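Local coordinates for protein phosphodiesterase (Salpingoeca rosetta, PDB 7CJ3) that belongs to the microbial rhodopsin-like proteins, its membrane-embedded helical domain holding retinal in a pocket between the helices, at residues 90-101 and 136-147. Sequence-based numbering, arbitrary orientation.
Sequences VLSGILAYVDGV and ITCPTLLYWCGL. With OLC ((2R)-2,3-dihydroxypropyl (9Z)-octadec-9-enoate), chain Q; RET (retinal), chain K; OLC ((2R)-2,3-dihydroxypropyl (9Z)-octadec-9-enoate), chain R.
Ile94 is the knob at the apolar centre, set into a hole made by Thr140, Tyr143, Trp144 and Leu147. Its two branches part: CG2, anti to the backbone N, meets Thr140 CG2 at 3.5 Å, while CD1 reaches the edge of the Tyr143 ring, 3.7 Å from CE2. Toward one end of the contact, Thr137 CG2 packs against Val101 CG1, and Leu141 CD2 touches both Leu95 CD2 and Val98 CG2. Toward the other, the Trp144 indole is clamped between two leucines. Leu91 CD2 sits over one face, 3.8 Å from the centroid of the five-membered ring, and Leu95 CD2 covers the opposite face, likewise CH-pi. With chi1 at 180°, the indole extends across to the facing helix, and its NE1 donates to Leu91 O at 2.8 Å. The N-H...O angle is a bent 141°, yet the oxygen lies almost in the indole plane. The hydroxyls at the edge are buried too: Thr140 OG1 bonds back to Ile136 O, and Thr137 OG1 to Glu133 O. Thr137, Cys138 and Leu141 also line the retinal pocket. Segments 90-101 and 136-147 run nearly antiparallel; their chemistry implies a largely apolar interface, bridged by one buried indole-to-carbonyl bond while both threonine hydroxyls serve their own helix.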
loop_
_atom_site.group_PDB
_atom_site.type_symbol
_atom_site.label_atom_id
_atom_site.label_comp_id
_atom_site.label_asym_id
_atom_site.label_seq_id
_atom_site.Cartn_x
_atom_site.Cartn_y
_atom_site.Cartn_z
ATOM N N VAL B 90 -9.034 -20.086 5.516
ATOM C CA VAL B 90 -9.715 -20.223 4.200
ATOM C C VAL B 90 -9.957 -18.826 3.633
ATOM O O VAL B 90 -9.680 -18.596 2.459
ATOM C CB VAL B 90 -11.035 -21.003 4.324
ATOM C CG1 VAL B 90 -12.175 -20.337 3.575
ATOM C CG2 VAL B 90 -10.860 -22.438 3.860
ATOM N N LEU B 91 -10.435 -17.901 4.468
ATOM C CA LEU B 91 -10.830 -16.546 4.036
ATOM C C LEU B 91 -9.574 -15.729 3.770
ATOM O O LEU B 91 -9.618 -15.002 2.783
ATOM C CB LEU B 91 -11.738 -15.901 5.085
ATOM C CG LEU B 91 -13.137 -16.516 5.209
ATOM C CD1 LEU B 91 -13.825 -16.015 6.483
ATOM C CD2 LEU B 91 -13.999 -16.244 3.958
ATOM N N SER B 92 -8.514 -15.838 4.581
ATOM C CA SER B 92 -7.266 -15.042 4.408
ATOM C C SER B 92 -6.459 -15.582 3.219
ATOM O O SER B 92 -5.711 -14.792 2.611
ATOM C CB SER B 92 -6.440 -14.988 5.655
ATOM O OG SER B 92 -6.112 -16.294 6.118
ATOM N N GLY B 93 -6.621 -16.878 2.909
ATOM C CA GLY B 93 -5.972 -17.567 1.774
ATOM C C GLY B 93 -6.467 -17.030 0.444
ATOM O O GLY B 93 -5.597 -16.702 -0.412
ATOM N N ILE B 94 -7.790 -16.892 0.289
ATOM C CA ILE B 94 -8.462 -16.396 -0.962
ATOM C C ILE B 94 -8.022 -14.947 -1.241
ATOM O O ILE B 94 -7.822 -14.575 -2.428
ATOM C CB ILE B 94 -10.000 -16.539 -0.892
ATOM C CG1 ILE B 94 -10.433 -17.963 -0.516
ATOM C CG2 ILE B 94 -10.643 -16.098 -2.189
ATOM C CD1 ILE B 94 -11.891 -18.282 -0.697
ATOM N N LEU B 95 -7.830 -14.154 -0.192
ATOM C CA LEU B 95 -7.419 -12.742 -0.355
ATOM C C LEU B 95 -5.953 -12.679 -0.815
ATOM O O LEU B 95 -5.605 -11.760 -1.595
ATOM C CB LEU B 95 -7.684 -12.018 0.966
ATOM C CG LEU B 95 -9.170 -11.943 1.315
ATOM C CD1 LEU B 95 -9.415 -11.066 2.537
ATOM C CD2 LEU B 95 -9.991 -11.460 0.127
ATOM N N ALA B 96 -5.133 -13.639 -0.384
ATOM C CA ALA B 96 -3.714 -13.734 -0.783
ATOM C C ALA B 96 -3.597 -13.917 -2.307
ATOM O O ALA B 96 -2.786 -13.191 -2.887
ATOM C CB ALA B 96 -3.052 -14.841 -0.014
ATOM N N TYR B 97 -4.399 -14.810 -2.927
ATOM C CA TYR B 97 -4.380 -15.098 -4.389
ATOM C C TYR B 97 -4.899 -13.888 -5.172
ATOM O O TYR B 97 -4.253 -13.444 -6.158
ATOM C CB TYR B 97 -5.192 -16.349 -4.750
ATOM C CG TYR B 97 -4.504 -17.641 -4.363
ATOM C CD1 TYR B 97 -4.919 -18.419 -3.287
ATOM C CD2 TYR B 97 -3.418 -18.098 -5.103
ATOM C CE1 TYR B 97 -4.263 -19.600 -2.952
ATOM C CE2 TYR B 97 -2.742 -19.264 -4.774
ATOM C CZ TYR B 97 -3.162 -20.018 -3.692
ATOM O OH TYR B 97 -2.481 -21.171 -3.395
ATOM N N VAL B 98 -6.046 -13.355 -4.754
ATOM C CA VAL B 98 -6.657 -12.181 -5.430
ATOM C C VAL B 98 -5.642 -11.042 -5.456
ATOM O O VAL B 98 -5.424 -10.471 -6.535
ATOM C CB VAL B 98 -8.003 -11.709 -4.877
ATOM C CG1 VAL B 98 -9.088 -12.741 -5.148
ATOM C CG2 VAL B 98 -7.940 -11.344 -3.416
ATOM N N ASP B 99 -4.982 -10.780 -4.328
ATOM C CA ASP B 99 -4.026 -9.646 -4.181
ATOM C C ASP B 99 -2.764 -9.929 -4.992
ATOM O O ASP B 99 -2.230 -8.997 -5.600
ATOM C CB ASP B 99 -3.729 -9.386 -2.704
ATOM C CG ASP B 99 -4.831 -8.583 -2.033
ATOM O OD1 ASP B 99 -5.822 -8.219 -2.734
ATOM O OD2 ASP B 99 -4.695 -8.304 -0.849
ATOM N N GLY B 100 -2.297 -11.170 -4.979
ATOM C CA GLY B 100 -1.183 -11.611 -5.826
ATOM C C GLY B 100 -1.503 -11.452 -7.303
ATOM O O GLY B 100 -0.625 -10.968 -8.048
ATOM N N VAL B 101 -2.699 -11.875 -7.732
ATOM C CA VAL B 101 -3.096 -11.799 -9.162
ATOM C C VAL B 101 -3.029 -10.330 -9.561
ATOM O O VAL B 101 -2.457 -10.023 -10.622
ATOM C CB VAL B 101 -4.491 -12.395 -9.431
ATOM C CG1 VAL B 101 -4.988 -12.071 -10.841
ATOM C CG2 VAL B 101 -4.498 -13.892 -9.207
ATOM N N ILE B 136 -10.893 -12.702 -13.248
ATOM C CA ILE B 136 -10.359 -13.780 -12.369
ATOM C C ILE B 136 -10.669 -13.476 -10.903
ATOM O O ILE B 136 -10.991 -14.432 -10.179
ATOM C CB ILE B 136 -8.858 -13.975 -12.576
ATOM C CG1 ILE B 136 -8.556 -14.402 -14.012
ATOM C CG2 ILE B 136 -8.287 -14.959 -11.575
ATOM C CD1 ILE B 136 -7.086 -14.286 -14.375
ATOM N N THR B 137 -10.584 -12.219 -10.463
ATOM C CA THR B 137 -10.635 -11.848 -9.024
ATOM C C THR B 137 -12.051 -11.471 -8.534
ATOM O O THR B 137 -12.412 -11.891 -7.428
ATOM C CB THR B 137 -9.638 -10.724 -8.747
ATOM O OG1 THR B 137 -9.983 -9.640 -9.614
ATOM C CG2 THR B 137 -8.209 -11.161 -8.979
ATOM N N CYS B 138 -12.826 -10.677 -9.265
ATOM C CA CYS B 138 -14.140 -10.182 -8.771
ATOM C C CYS B 138 -15.090 -11.345 -8.494
ATOM O O CYS B 138 -15.758 -11.381 -7.455
ATOM C CB CYS B 138 -14.804 -9.211 -9.730
ATOM S SG CYS B 138 -13.880 -7.661 -9.841
ATOM N N PRO B 139 -15.255 -12.295 -9.438
ATOM C CA PRO B 139 -16.069 -13.474 -9.148
ATOM C C PRO B 139 -15.517 -14.285 -7.960
ATOM O O PRO B 139 -16.311 -14.862 -7.253
ATOM C CB PRO B 139 -16.123 -14.207 -10.494
ATOM C CG PRO B 139 -15.869 -13.092 -11.514
ATOM C CD PRO B 139 -14.818 -12.239 -10.845
ATOM N N THR B 140 -14.209 -14.258 -7.708
ATOM C CA THR B 140 -13.578 -14.977 -6.566
ATOM C C THR B 140 -13.880 -14.221 -5.259
ATOM O O THR B 140 -14.093 -14.896 -4.217
ATOM C CB THR B 140 -12.064 -15.177 -6.746
ATOM O OG1 THR B 140 -11.741 -15.843 -7.975
ATOM C CG2 THR B 140 -11.484 -15.978 -5.604
ATOM N N LEU B 141 -13.868 -12.882 -5.299
ATOM C CA LEU B 141 -14.203 -12.021 -4.127
ATOM C C LEU B 141 -15.673 -12.249 -3.735
ATOM O O LEU B 141 -15.970 -12.281 -2.518
ATOM C CB LEU B 141 -13.943 -10.547 -4.461
ATOM C CG LEU B 141 -12.481 -10.114 -4.404
ATOM C CD1 LEU B 141 -12.338 -8.628 -4.696
ATOM C CD2 LEU B 141 -11.856 -10.460 -3.059
ATOM N N LEU B 142 -16.557 -12.409 -4.726
ATOM C CA LEU B 142 -17.989 -12.700 -4.496
ATOM C C LEU B 142 -18.124 -14.068 -3.824
ATOM O O LEU B 142 -18.948 -14.189 -2.903
ATOM C CB LEU B 142 -18.740 -12.649 -5.833
ATOM C CG LEU B 142 -18.999 -11.245 -6.363
ATOM C CD1 LEU B 142 -19.583 -11.303 -7.762
ATOM C CD2 LEU B 142 -19.903 -10.468 -5.409
ATOM N N TYR B 143 -17.352 -15.067 -4.261
ATOM C CA TYR B 143 -17.388 -16.432 -3.678
ATOM C C TYR B 143 -16.934 -16.334 -2.219
ATOM O O TYR B 143 -17.469 -17.027 -1.353
ATOM C CB TYR B 143 -16.549 -17.416 -4.500
ATOM C CG TYR B 143 -16.207 -18.691 -3.767
ATOM C CD1 TYR B 143 -17.095 -19.754 -3.727
ATOM C CD2 TYR B 143 -15.008 -18.817 -3.081
ATOM C CE1 TYR B 143 -16.795 -20.914 -3.033
ATOM C CE2 TYR B 143 -14.691 -19.970 -2.385
ATOM C CZ TYR B 143 -15.596 -21.014 -2.347
ATOM O OH TYR B 143 -15.288 -22.147 -1.652
ATOM N N TRP B 144 -15.942 -15.487 -1.959
ATOM C CA TRP B 144 -15.425 -15.200 -0.600
ATOM C C TRP B 144 -16.544 -14.599 0.268
ATOM O O TRP B 144 -16.599 -14.884 1.489
ATOM C CB TRP B 144 -14.219 -14.269 -0.739
ATOM C CG TRP B 144 -13.549 -13.864 0.534
ATOM C CD1 TRP B 144 -12.399 -14.369 1.038
ATOM C CD2 TRP B 144 -13.966 -12.820 1.432
ATOM N NE1 TRP B 144 -12.073 -13.732 2.205
ATOM C CE2 TRP B 144 -13.010 -12.766 2.469
ATOM C CE3 TRP B 144 -15.051 -11.925 1.472
ATOM C CZ2 TRP B 144 -13.108 -11.856 3.527
ATOM C CZ3 TRP B 144 -15.134 -11.022 2.507
ATOM C CH2 TRP B 144 -14.178 -10.987 3.524
ATOM N N CYS B 145 -17.410 -13.775 -0.326
ATOM C CA CYS B 145 -18.516 -13.093 0.390
ATOM C C CYS B 145 -19.472 -14.167 0.899
ATOM O O CYS B 145 -19.974 -14.001 2.051
ATOM C CB CYS B 145 -19.238 -12.077 -0.496
ATOM S SG CYS B 145 -18.296 -10.549 -0.797
ATOM N N GLY B 146 -19.691 -15.207 0.066
ATOM C CA GLY B 146 -20.485 -16.426 0.345
ATOM C C GLY B 146 -20.001 -17.194 1.573
ATOM O O GLY B 146 -20.843 -17.566 2.404
ATOM N N LEU B 147 -18.694 -17.418 1.709
ATOM C CA LEU B 147 -18.135 -18.145 2.876
ATOM C C LEU B 147 -18.347 -17.323 4.144
ATOM O O LEU B 147 -18.744 -17.923 5.167
ATOM C CB LEU B 147 -16.648 -18.435 2.654
ATOM C CG LEU B 147 -16.325 -19.325 1.456
ATOM C CD1 LEU B 147 -14.841 -19.675 1.467
ATOM C CD2 LEU B 147 -17.204 -20.569 1.449
HETATM C C18 OLC Q . 4.805 -11.330 -1.199
HETATM C C10 OLC Q . -0.155 -15.573 -5.462
HETATM C C9 OLC Q . -0.406 -16.207 -4.308
HETATM C C17 OLC Q . 4.887 -11.143 -2.706
HETATM C C11 OLC Q . 0.990 -14.591 -5.446
HETATM C C8 OLC Q . 0.396 -15.931 -3.044
HETATM C C24 OLC Q . -2.888 -27.265 -0.029
HETATM C C16 OLC Q . 3.725 -11.803 -3.484
HETATM C C12 OLC Q . 1.496 -14.067 -6.787
HETATM C C7 OLC Q . 0.353 -17.056 -2.014
HETATM C C15 OLC Q . 3.870 -11.525 -5.005
HETATM C C13 OLC Q . 2.826 -13.318 -6.535
HETATM C C6 OLC Q . -1.048 -17.516 -1.630
HETATM C C14 OLC Q . 2.696 -11.918 -5.906
HETATM C C5 OLC Q . -1.046 -18.097 -0.195
HETATM C C4 OLC Q . -1.191 -19.617 -0.105
HETATM C C3 OLC Q . -2.365 -20.056 0.771
HETATM C C2 OLC Q . -2.939 -21.411 0.331
HETATM C C21 OLC Q . -3.228 -24.870 0.642
HETATM C C1 OLC Q . -2.207 -22.589 0.974
HETATM C C22 OLC Q . -2.504 -26.180 1.009
HETATM O O19 OLC Q . -0.987 -22.610 1.081
HETATM O O25 OLC Q . -1.793 -27.999 -0.623
HETATM O O23 OLC Q . -1.082 -25.965 1.107
HETATM O O20 OLC Q . -2.938 -23.759 1.487
HETATM C C1 RET K . -17.344 -1.689 -15.775
HETATM C C2 RET K . -18.049 -1.469 -17.114
HETATM C C3 RET K . -19.147 -0.503 -17.066
HETATM C C4 RET K . -20.176 -0.900 -16.030
HETATM C C5 RET K . -19.625 -1.549 -14.790
HETATM C C6 RET K . -18.308 -1.805 -14.598
HETATM C C7 RET K . -17.856 -2.235 -13.267
HETATM C C8 RET K . -16.599 -2.682 -12.872
HETATM C C9 RET K . -16.234 -3.310 -11.644
HETATM C C10 RET K . -14.918 -3.768 -11.381
HETATM C C11 RET K . -14.379 -4.226 -10.172
HETATM C C12 RET K . -13.069 -4.571 -9.858
HETATM C C13 RET K . -12.582 -5.078 -8.642
HETATM C C14 RET K . -11.260 -5.467 -8.521
HETATM C C15 RET K . -10.741 -6.449 -7.572
HETATM C C16 RET K . -16.551 -2.995 -15.965
HETATM C C17 RET K . -16.353 -0.530 -15.562
HETATM C C18 RET K . -20.722 -1.879 -13.800
HETATM C C19 RET K . -17.236 -3.502 -10.547
HETATM C C20 RET K . -13.530 -5.156 -7.484
HETATM C C18 OLC R . -14.969 -21.696 -14.178
HETATM C C10 OLC R . -12.169 -25.888 -9.666
HETATM C C9 OLC R . -12.077 -24.577 -9.413
HETATM C C17 OLC R . -14.505 -22.901 -14.987
HETATM C C11 OLC R . -13.055 -26.469 -10.746
HETATM C C8 OLC R . -12.832 -23.482 -10.170
HETATM C C16 OLC R . -14.586 -24.220 -14.213
HETATM C C12 OLC R . -12.359 -26.339 -12.099
HETATM C C7 OLC R . -13.463 -22.458 -9.202
HETATM C C15 OLC R . -14.260 -25.461 -15.057
HETATM C C13 OLC R . -13.170 -26.960 -13.254
HETATM C C6 OLC R . -12.728 -21.121 -9.049
HETATM C C14 OLC R . -13.002 -26.200 -14.585
HETATM C C5 OLC R . -13.281 -20.323 -7.852
HETATM C C4 OLC R . -12.381 -19.143 -7.435
HETATM C C3 OLC R . -11.780 -19.281 -6.033
#